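Local coordinates for protein importin-95 (Chaetomium thermophilum, PDB 4XRI) that acts as a nuclear transport receptor of the importin-beta family, carrying protein cargo into the nucleus, and probably binds a small GTPase, at residues A[202-207]-A[242-247]; A[457-462]-A[500-505]; A[763-768]-A[809-814]. The protein carries 2 engineered substitutions. All coordinates share one frame; numbering follows the deposited sequence.

Contact 1 of 3, residues A[202-207]-A[242-247]; sequences VRFAAI and DSRIQQ. With SO4 (sulfate ion), chain D.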
loop_
_atom_site.group_PDB
_atom_site.type_symbol
_atom_site.label_atom_id
_atom_site.label_comp_id
_atom_site.label_asym_id
_atom_site.label_seq_id
_atom_site.Cartn_x
_atom_site.Cartn_y
_atom_site.Cartn_z
ATOM N N VAL A 202 -29.296 5.842 -24.063
ATOM C CA VAL A 202 -29.317 4.387 -24.062
ATOM C C VAL A 202 -27.936 3.823 -24.376
ATOM O O VAL A 202 -27.466 2.897 -23.712
ATOM C CB VAL A 202 -30.346 3.847 -25.084
ATOM C CG1 VAL A 202 -30.185 2.347 -25.273
ATOM C CG2 VAL A 202 -31.764 4.194 -24.642
ATOM N N ARG A 203 -27.287 4.400 -25.384
ATOM C CA ARG A 203 -25.950 3.970 -25.784
ATOM C C ARG A 203 -24.937 4.107 -24.652
ATOM O O ARG A 203 -24.116 3.212 -24.437
ATOM C CB ARG A 203 -25.467 4.761 -27.003
ATOM C CG ARG A 203 -26.037 4.282 -28.332
ATOM C CD ARG A 203 -25.348 4.963 -29.508
ATOM N NE ARG A 203 -23.992 4.465 -29.722
ATOM C CZ ARG A 203 -23.122 5.005 -30.570
ATOM N NH1 ARG A 203 -23.464 6.071 -31.280
ATOM N NH2 ARG A 203 -21.910 4.485 -30.704
ATOM N N PHE A 204 -25.000 5.219 -23.923
ATOM C CA PHE A 204 -24.081 5.434 -22.809
ATOM C C PHE A 204 -24.322 4.428 -21.691
ATOM O O PHE A 204 -23.379 3.888 -21.114
ATOM C CB PHE A 204 -24.207 6.850 -22.248
ATOM C CG PHE A 204 -23.362 7.081 -21.028
ATOM C CD1 PHE A 204 -21.982 7.078 -21.124
ATOM C CD2 PHE A 204 -23.943 7.285 -19.787
ATOM C CE1 PHE A 204 -21.194 7.280 -20.012
ATOM C CE2 PHE A 204 -23.157 7.488 -18.665
ATOM C CZ PHE A 204 -21.779 7.487 -18.780
ATOM N N ALA A 205 -25.594 4.184 -21.392
ATOM C CA ALA A 205 -25.971 3.224 -20.364
ATOM C C ALA A 205 -25.517 1.823 -20.758
ATOM O O ALA A 205 -25.068 1.042 -19.919
ATOM C CB ALA A 205 -27.472 3.253 -20.135
ATOM N N ALA A 206 -25.630 1.518 -22.047
ATOM C CA ALA A 206 -25.290 0.197 -22.560
ATOM C C ALA A 206 -23.787 -0.057 -22.547
ATOM O O ALA A 206 -23.340 -1.135 -22.156
ATOM C CB ALA A 206 -25.836 0.029 -23.965
ATOM N N ILE A 207 -23.009 0.930 -22.981
ATOM C CA ILE A 207 -21.561 0.769 -23.033
ATOM C C ILE A 207 -20.989 0.710 -21.616
ATOM O O ILE A 207 -20.008 0.013 -21.358
ATOM C CB ILE A 207 -20.881 1.906 -23.846
ATOM C CG1 ILE A 207 -19.433 1.539 -24.180
ATOM C CG2 ILE A 207 -20.962 3.244 -23.126
ATOM C CD1 ILE A 207 -19.300 0.422 -25.181
ATOM N N ASP A 242 -20.903 11.841 -29.427
ATOM C CA ASP A 242 -21.246 12.188 -28.054
ATOM C C ASP A 242 -20.085 11.911 -27.101
ATOM O O ASP A 242 -19.538 10.809 -27.075
ATOM C CB ASP A 242 -22.490 11.416 -27.611
ATOM C CG ASP A 242 -22.935 11.781 -26.211
ATOM O OD1 ASP A 242 -23.743 12.721 -26.068
ATOM O OD2 ASP A 242 -22.477 11.125 -25.253
ATOM N N SER A 243 -19.722 12.920 -26.315
ATOM C CA SER A 243 -18.595 12.832 -25.393
ATOM C C SER A 243 -18.770 11.753 -24.329
ATOM O O SER A 243 -17.828 11.022 -24.017
ATOM C CB SER A 243 -18.368 14.183 -24.712
ATOM O OG SER A 243 -17.633 14.030 -23.511
ATOM N N ARG A 244 -19.972 11.665 -23.768
ATOM C CA ARG A 244 -20.266 10.683 -22.730
ATOM C C ARG A 244 -20.069 9.258 -23.235
ATOM O O ARG A 244 -19.508 8.418 -22.533
ATOM C CB ARG A 244 -21.694 10.867 -22.208
ATOM C CG ARG A 244 -21.851 12.041 -21.259
ATOM C CD ARG A 244 -21.262 11.714 -19.899
ATOM N NE ARG A 244 -20.776 12.906 -19.212
ATOM C CZ ARG A 244 -20.292 12.908 -17.974
ATOM N NH1 ARG A 244 -19.866 14.040 -17.430
ATOM N NH2 ARG A 244 -20.239 11.779 -17.279
ATOM N N ILE A 245 -20.532 8.995 -24.453
ATOM C CA ILE A 245 -20.404 7.672 -25.056
ATOM C C ILE A 245 -18.934 7.306 -25.242
ATOM O O ILE A 245 -18.524 6.180 -24.953
ATOM C CB ILE A 245 -21.130 7.598 -26.411
ATOM C CG1 ILE A 245 -22.610 7.943 -26.239
ATOM C CG2 ILE A 245 -20.970 6.219 -27.032
ATOM C CD1 ILE A 245 -23.420 7.786 -27.508
ATOM N N GLN A 246 -18.153 8.270 -25.725
ATOM C CA GLN A 246 -16.708 8.112 -25.854
ATOM C C GLN A 246 -16.077 7.710 -24.529
ATOM O O GLN A 246 -15.295 6.760 -24.464
ATOM C CB GLN A 246 -16.060 9.409 -26.352
ATOM C CG GLN A 246 -16.044 9.577 -27.858
ATOM C CD GLN A 246 -14.988 10.571 -28.311
ATOM O OE1 GLN A 246 -15.019 11.741 -27.936
ATOM N NE2 GLN A 246 -14.040 10.101 -29.112
ATOM N N GLN A 247 -16.427 8.447 -23.479
ATOM C CA GLN A 247 -15.907 8.196 -22.138
ATOM C C GLN A 247 -16.209 6.783 -21.662
ATOM O O GLN A 247 -15.331 6.094 -21.146
ATOM C CB GLN A 247 -16.481 9.208 -21.144
ATOM C CG GLN A 247 -16.029 10.633 -21.379
ATOM C CD GLN A 247 -16.666 11.610 -20.411
ATOM O OE1 GLN A 247 -16.697 11.372 -19.203
ATOM N NE2 GLN A 247 -17.189 12.710 -20.939
HETATM S S SO4 D . -22.183 7.924 -33.985
HETATM O O1 SO4 D . -23.094 8.342 -32.925
HETATM O O2 SO4 D . -21.472 6.719 -33.568
HETATM O O3 SO4 D . -22.940 7.648 -35.201
HETATM O O4 SO4 D . -21.227 8.995 -34.243
#

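Contact 2 of 3, residues A[457-462]-A[500-505]; sequences THLEPL and NPLTPH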
loop_
_atom_site.group_PDB
_atom_site.type_symbol
_atom_site.label_atom_id
_atom_site.label_comp_id
_atom_site.label_asym_id
_atom_site.label_seq_id
_atom_site.Cartn_x
_atom_site.Cartn_y
_atom_site.Cartn_z
ATOM N N THR A 457 32.616 18.325 -9.722
ATOM C CA THR A 457 32.085 19.285 -10.681
ATOM C C THR A 457 30.697 19.807 -10.310
ATOM O O THR A 457 30.468 21.017 -10.294
ATOM C CB THR A 457 32.014 18.674 -12.095
ATOM O OG1 THR A 457 33.245 18.003 -12.392
ATOM C CG2 THR A 457 31.766 19.759 -13.131
ATOM N N HIS A 458 29.777 18.896 -10.008
ATOM C CA HIS A 458 28.365 19.259 -9.900
ATOM C C HIS A 458 27.782 19.245 -8.487
ATOM O O HIS A 458 26.766 19.892 -8.234
ATOM C CB HIS A 458 27.527 18.329 -10.781
ATOM C CG HIS A 458 27.775 18.491 -12.243
ATOM N ND1 HIS A 458 27.747 19.723 -12.877
ATOM C CD2 HIS A 458 28.044 17.589 -13.218
ATOM C CE1 HIS A 458 27.993 19.567 -14.158
ATOM N NE2 HIS A 458 28.178 18.273 -14.395
ATOM N N LEU A 459 28.417 18.515 -7.575
ATOM C CA LEU A 459 27.857 18.282 -6.242
ATOM C C LEU A 459 27.582 19.569 -5.466
ATOM O O LEU A 459 26.473 19.773 -4.973
ATOM C CB LEU A 459 28.789 17.384 -5.426
ATOM C CG LEU A 459 28.257 16.757 -4.136
ATOM C CD1 LEU A 459 28.840 15.365 -3.961
ATOM C CD2 LEU A 459 28.584 17.619 -2.927
ATOM N N GLU A 460 28.587 20.431 -5.358
ATOM C CA GLU A 460 28.449 21.659 -4.575
ATOM C C GLU A 460 27.389 22.613 -5.141
ATOM O O GLU A 460 26.556 23.109 -4.383
ATOM C CB GLU A 460 29.798 22.380 -4.463
ATOM C CG GLU A 460 29.867 23.443 -3.362
ATOM C CD GLU A 460 29.238 24.768 -3.765
ATOM O OE1 GLU A 460 29.186 25.065 -4.977
ATOM O OE2 GLU A 460 28.792 25.513 -2.866
ATOM N N PRO A 461 27.412 22.890 -6.466
ATOM C CA PRO A 461 26.344 23.765 -6.966
ATOM C C PRO A 461 24.960 23.152 -6.800
ATOM O O PRO A 461 24.012 23.860 -6.461
ATOM C CB PRO A 461 26.689 23.927 -8.453
ATOM C CG PRO A 461 28.146 23.672 -8.529
ATOM C CD PRO A 461 28.398 22.598 -7.522
ATOM N N LEU A 462 24.857 21.850 -7.043
ATOM C CA LEU A 462 23.599 21.131 -6.882
ATOM C C LEU A 462 23.045 21.315 -5.477
ATOM O O LEU A 462 21.910 21.757 -5.307
ATOM C CB LEU A 462 23.790 19.643 -7.183
ATOM C CG LEU A 462 22.575 18.735 -6.985
ATOM C CD1 LEU A 462 21.406 19.220 -7.819
ATOM C CD2 LEU A 462 22.924 17.298 -7.331
ATOM N N ASN A 500 33.229 11.105 3.084
ATOM C CA ASN A 500 32.481 10.878 1.853
ATOM C C ASN A 500 32.363 12.227 1.135
ATOM O O ASN A 500 32.746 13.244 1.707
ATOM C CB ASN A 500 31.113 10.234 2.153
ATOM C CG ASN A 500 30.210 11.103 3.017
ATOM O OD1 ASN A 500 30.136 12.322 2.853
ATOM N ND2 ASN A 500 29.498 10.463 3.938
ATOM N N PRO A 501 31.863 12.247 -0.118
ATOM C CA PRO A 501 31.828 13.533 -0.833
ATOM C C PRO A 501 31.116 14.682 -0.110
ATOM O O PRO A 501 31.476 15.839 -0.323
ATOM C CB PRO A 501 31.080 13.185 -2.123
ATOM C CG PRO A 501 31.402 11.763 -2.359
ATOM C CD PRO A 501 31.471 11.129 -0.999
ATOM N N LEU A 502 30.135 14.374 0.733
ATOM C CA LEU A 502 29.351 15.417 1.393
ATOM C C LEU A 502 29.998 15.945 2.669
ATOM O O LEU A 502 29.561 16.956 3.216
ATOM C CB LEU A 502 27.949 14.901 1.718
ATOM C CG LEU A 502 26.892 15.080 0.631
ATOM C CD1 LEU A 502 25.520 14.692 1.159
ATOM C CD2 LEU A 502 26.889 16.516 0.126
ATOM N N THR A 503 31.034 15.258 3.139
ATOM C CA THR A 503 31.691 15.602 4.400
ATOM C C THR A 503 32.186 17.056 4.475
ATOM O O THR A 503 31.968 17.727 5.485
ATOM C CB THR A 503 32.887 14.669 4.678
ATOM O OG1 THR A 503 32.468 13.304 4.578
ATOM C CG2 THR A 503 33.447 14.923 6.071
ATOM N N PRO A 504 32.860 17.556 3.417
ATOM C CA PRO A 504 33.254 18.964 3.528
ATOM C C PRO A 504 32.065 19.926 3.456
ATOM O O PRO A 504 32.237 21.123 3.685
ATOM C CB PRO A 504 34.187 19.162 2.328
ATOM C CG PRO A 504 33.763 18.135 1.347
ATOM C CD PRO A 504 33.374 16.949 2.174
ATOM N N HIS A 505 30.881 19.408 3.142
ATOM C CA HIS A 505 29.672 20.225 3.099
ATOM C C HIS A 505 28.760 19.958 4.292
ATOM O O HIS A 505 27.736 20.623 4.453
ATOM C CB HIS A 505 28.890 19.973 1.809
ATOM C CG HIS A 505 29.666 20.261 0.561
ATOM N ND1 HIS A 505 30.121 19.264 -0.275
ATOM C CD2 HIS A 505 30.060 21.430 0.006
ATOM C CE1 HIS A 505 30.765 19.808 -1.292
ATOM N NE2 HIS A 505 30.743 21.120 -1.146
#

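Contact 3 of 3, residues A[763-768]-A[809-814]; sequences LREGIM and EALMRA. With SO4 (sulfate ion), chain E.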
loop_
_atom_site.group_PDB
_atom_site.type_symbol
_atom_site.label_atom_id
_atom_site.label_comp_id
_atom_site.label_asym_id
_atom_site.label_seq_id
_atom_site.Cartn_x
_atom_site.Cartn_y
_atom_site.Cartn_z
ATOM N N LEU A 763 4.440 -15.603 11.182
ATOM C CA LEU A 763 4.226 -16.310 12.437
ATOM C C LEU A 763 5.274 -17.397 12.641
ATOM O O LEU A 763 5.852 -17.531 13.722
ATOM C CB LEU A 763 2.825 -16.923 12.472
ATOM C CG LEU A 763 2.452 -17.729 13.717
ATOM C CD1 LEU A 763 2.423 -16.831 14.939
ATOM C CD2 LEU A 763 1.108 -18.411 13.520
ATOM N N ARG A 764 5.520 -18.168 11.588
ATOM C CA ARG A 764 6.444 -19.293 11.661
ATOM C C ARG A 764 7.893 -18.827 11.739
ATOM O O ARG A 764 8.753 -19.543 12.250
ATOM C CB ARG A 764 6.236 -20.223 10.469
ATOM C CG ARG A 764 4.899 -20.956 10.535
ATOM C CD ARG A 764 4.731 -21.972 9.422
ATOM N NE ARG A 764 3.648 -22.903 9.733
ATOM C CZ ARG A 764 3.429 -24.045 9.089
ATOM N NH1 ARG A 764 2.425 -24.831 9.453
ATOM N NH2 ARG A 764 4.217 -24.401 8.085
ATOM N N GLU A 765 8.156 -17.625 11.235
ATOM C CA GLU A 765 9.432 -16.966 11.492
ATOM C C GLU A 765 9.586 -16.779 12.994
ATOM O O GLU A 765 10.635 -17.072 13.568
ATOM C CB GLU A 765 9.518 -15.614 10.776
ATOM C CG GLU A 765 9.735 -15.697 9.280
ATOM C CD GLU A 765 9.820 -14.324 8.639
ATOM O OE1 GLU A 765 10.123 -13.349 9.359
ATOM O OE2 GLU A 765 9.575 -14.218 7.418
ATOM N N GLY A 766 8.518 -16.290 13.617
ATOM C CA GLY A 766 8.476 -16.082 15.051
ATOM C C GLY A 766 8.669 -17.368 15.827
ATOM O O GLY A 766 9.477 -17.415 16.753
ATOM N N ILE A 767 7.935 -18.411 15.446
ATOM C CA ILE A 767 8.046 -19.709 16.105
ATOM C C ILE A 767 9.472 -20.242 16.053
ATOM O O ILE A 767 10.021 -20.688 17.061
ATOM C CB ILE A 767 7.122 -20.767 15.471
ATOM C CG1 ILE A 767 5.669 -20.290 15.451
ATOM C CG2 ILE A 767 7.238 -22.074 16.231
ATOM C CD1 ILE A 767 4.731 -21.242 14.734
ATOM N N MET A 768 10.068 -20.183 14.868
ATOM C CA MET A 768 11.417 -20.696 14.660
ATOM C C MET A 768 12.443 -19.912 15.471
ATOM O O MET A 768 13.371 -20.489 16.034
ATOM C CB MET A 768 11.775 -20.657 13.176
ATOM C CG MET A 768 12.771 -21.716 12.753
ATOM S SD MET A 768 12.250 -23.378 13.203
ATOM C CE MET A 768 10.627 -23.445 12.466
ATOM N N GLU A 809 12.775 -15.692 2.953
ATOM C CA GLU A 809 14.189 -15.971 3.166
ATOM C C GLU A 809 14.490 -16.095 4.655
ATOM O O GLU A 809 15.228 -16.986 5.080
ATOM C CB GLU A 809 15.063 -14.883 2.542
ATOM C CG GLU A 809 16.513 -14.954 2.980
ATOM C CD GLU A 809 17.443 -14.175 2.073
ATOM O OE1 GLU A 809 16.974 -13.663 1.034
ATOM O OE2 GLU A 809 18.646 -14.080 2.398
ATOM N N ALA A 810 13.902 -15.199 5.442
ATOM C CA ALA A 810 14.090 -15.190 6.888
ATOM C C ALA A 810 13.620 -16.493 7.528
ATOM O O ALA A 810 14.250 -17.001 8.456
ATOM C CB ALA A 810 13.357 -14.008 7.505
ATOM N N LEU A 811 12.516 -17.030 7.023
ATOM C CA LEU A 811 11.953 -18.263 7.563
ATOM C C LEU A 811 12.872 -19.449 7.293
ATOM O O LEU A 811 13.089 -20.292 8.166
ATOM C CB LEU A 811 10.568 -18.525 6.972
ATOM C CG LEU A 811 9.883 -19.824 7.399
ATOM C CD1 LEU A 811 9.802 -19.919 8.915
ATOM C CD2 LEU A 811 8.496 -19.930 6.777
ATOM N N MET A 812 13.421 -19.504 6.084
ATOM C CA MET A 812 14.328 -20.584 5.715
ATOM C C MET A 812 15.647 -20.456 6.464
ATOM O O MET A 812 16.234 -21.454 6.875
ATOM C CB MET A 812 14.568 -20.599 4.204
ATOM C CG MET A 812 13.294 -20.737 3.382
ATOM S SD MET A 812 12.191 -22.035 3.979
ATOM C CE MET A 812 13.157 -23.504 3.638
ATOM N N ARG A 813 16.108 -19.221 6.643
ATOM C CA ARG A 813 17.322 -18.969 7.410
ATOM C C ARG A 813 17.152 -19.435 8.853
ATOM O O ARG A 813 17.981 -20.181 9.379
ATOM C CB ARG A 813 17.690 -17.483 7.372
ATOM C CG ARG A 813 18.956 -17.145 8.149
ATOM C CD ARG A 813 19.471 -15.751 7.827
ATOM N NE ARG A 813 18.545 -14.701 8.244
ATOM C CZ ARG A 813 17.775 -14.003 7.414
ATOM N NH1 ARG A 813 17.816 -14.240 6.110
ATOM N NH2 ARG A 813 16.968 -13.065 7.889
ATOM N N ALA A 814 16.063 -18.997 9.481
ATOM C CA ALA A 814 15.749 -19.376 10.856
ATOM C C ALA A 814 15.622 -20.888 11.009
ATOM O O ALA A 814 16.015 -21.456 12.029
ATOM C CB ALA A 814 14.468 -18.696 11.310
HETATM S S SO4 E . 11.585 -12.779 0.860
HETATM O O1 SO4 E . 11.867 -14.204 1.005
HETATM O O2 SO4 E . 12.654 -12.010 1.488
HETATM O O3 SO4 E . 10.312 -12.460 1.498
HETATM O O4 SO4 E . 11.514 -12.449 -0.560
#

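Contact 1 of 3, residues A[202-207]-A[242-247]
Phe204 and Ile245 meet where the two helices come nearest, with CA atoms 4.9 Å apart; the axes run almost parallel, at 10°. The tight part lies here. The Phe204 ring reaches over to the neighbouring backbone, putting CD1 3.1 Å from Arg244 O, a close carbon-oxygen approach, while Arg244 CB lies over one ring face. On the buried side, Ile245 crosses Arg203 at about a right angle. Its CD1 touches Arg203 CB at 3.7 Å and also sits over one face of the guanidinium, near the rim of the group. That branch points there because CG1 is anti to the carbonyl carbon (chi1 -58°). Ile207 adds a lighter touch, CG2 to Ile245 O. Asp242 caps the second helix, its OD2 accepting from Ile245 N at 3.0 Å through the anti lone pair. The solvent side is looser: exposed Arg244, next to Phe204, bends at chi2, and Gln247 OE1 lies over one face of its guanidinium. Separately, a sulfate, probably from the crystallisation liquor, sits at the edge of the Arg203 guanidinium, near its plane; NH1 donates fairly straight to sulfate O2 (3.1 Å) and weakly to O1. Arg203 NE also donates to Ala193 O, a second partner that helps orient the guanidinium. Near-parallel helices 200-212 and 243-260, with further helical chain between them, pack side by side as expected in a HEAT-repeat solenoid.

Contact 2 of 3, residues A[457-462]-A[500-505]
Leu459 faces Pro501 and Glu460 faces His505 across a wide backbone gap, the CA atoms of the first pair lying 8.2 Å apart, so side chains bridge from helix 455-472, with its wider pi-type turn at 457-459, to the type I turn 500-503 and the weakly bonded helix start that holds His505. Leu459 divides its two methyls: CD1 lies 3.6 Å from Pro501 CB, and CD2 packs 3.7 Å from Leu502 CD2 and also reaches the His505 ring, 3.5 Å from ND1. Beside it, the Glu460 chain crosses the imidazole at about a right angle. With CG anti to the backbone N (chi1 -164°), Glu460 brings CG to 3.3 Å from His505 NE2; its carboxylate bends off at chi2 and has a weak, long ion pair with Arg464. Without the imidazole, as with an alanine here, Leu459 CD2 and Glu460 CG would probably lose the surface they lie against. Phe491 packs on both Leu459 and Pro501, extending the apolar patch. Asn500 and Thr503 form a capping box, Asn500 N donating almost straight to Thr503 OG1 (2.8 Å, 176°); Leu502 N adds a weak capping bond to Asn500 OD1. The contact thus joins helix 455-472 to the entry of helix 503-516 within the HEAT-repeat solenoid.

Contact 3 of 3, residues A[763-768]-A[809-814]
Glu765 opposite Leu811 and Met768 opposite Ala814 mark the register of two neighbouring helices in the HEAT-repeat solenoid, 754-780 and 809-825. Their segments run in nearly the same direction: the axes approach to 9.0 Å and cross at 23°, and the facing CA atoms of Glu765 and Leu811 are 4.8 Å apart. Contacts across the interface are apolar or carbon-to-polar, with no hydrogen bond between the segments.

Leu811 fills the middle. Its CG is anti to the backbone N (chi1 177°), which carries CD1 across to the backbone of the other helix, 3.5 Å from Arg764 O and also near Glu765 N. The CB of Arg764 lies against the same methyl, whereas the rest of that extended chain leads away to Ala744 O and the Ser800 hydroxyl. Glu765 crosses Leu811 at a slant, its CG resting 3.7 Å from Leu811 CB. Beyond it the chain is extended, so the carboxylate lies alongside the small Ala810: CD comes 3.7 Å from Ala810 CB, both oxygens almost as close. Glu765 OE2 is hydrogen-bonded to Ser808 OG, which is also bonded to Leu811 N, tying the carboxylate to the first turn of helix 809-825.

At the other end Met768 lies against Ala814, its CG 3.8 Å from Ala814 CB and still nearer the Ala814 carbonyl. The Met768 side chain also touches Leu797 and Ile801 of helix 791-802. At the amino end of helix 809-825 a sulfate, probably from the crystallisation liquor, takes a hydrogen bond through its O1 from Glu809 N, 2.6 Å long with an N-H...O angle of 142°.

The three contacts follow one another along the chain without interleaving, each pairing segments 35 to 41 residues apart, and none touches another. The nearest atoms of contacts 2 and 3 are about 27 Å apart, against about 41 Å for contacts 1 and 2 and about 43 Å for contacts 1 and 3. Contacts 1 and 3, with centres 54 Å apart, lie on opposite sides of the chain's centre. These two have well-defined, near-parallel axes and a sulfate nearby, on the Arg203 guanidinium in contact 1 and at the amino end of helix 809-825 in contact 3, whereas contact 2 joins a helix to a turn and the start of the next helix. The sulfates probably report crystallisation conditions.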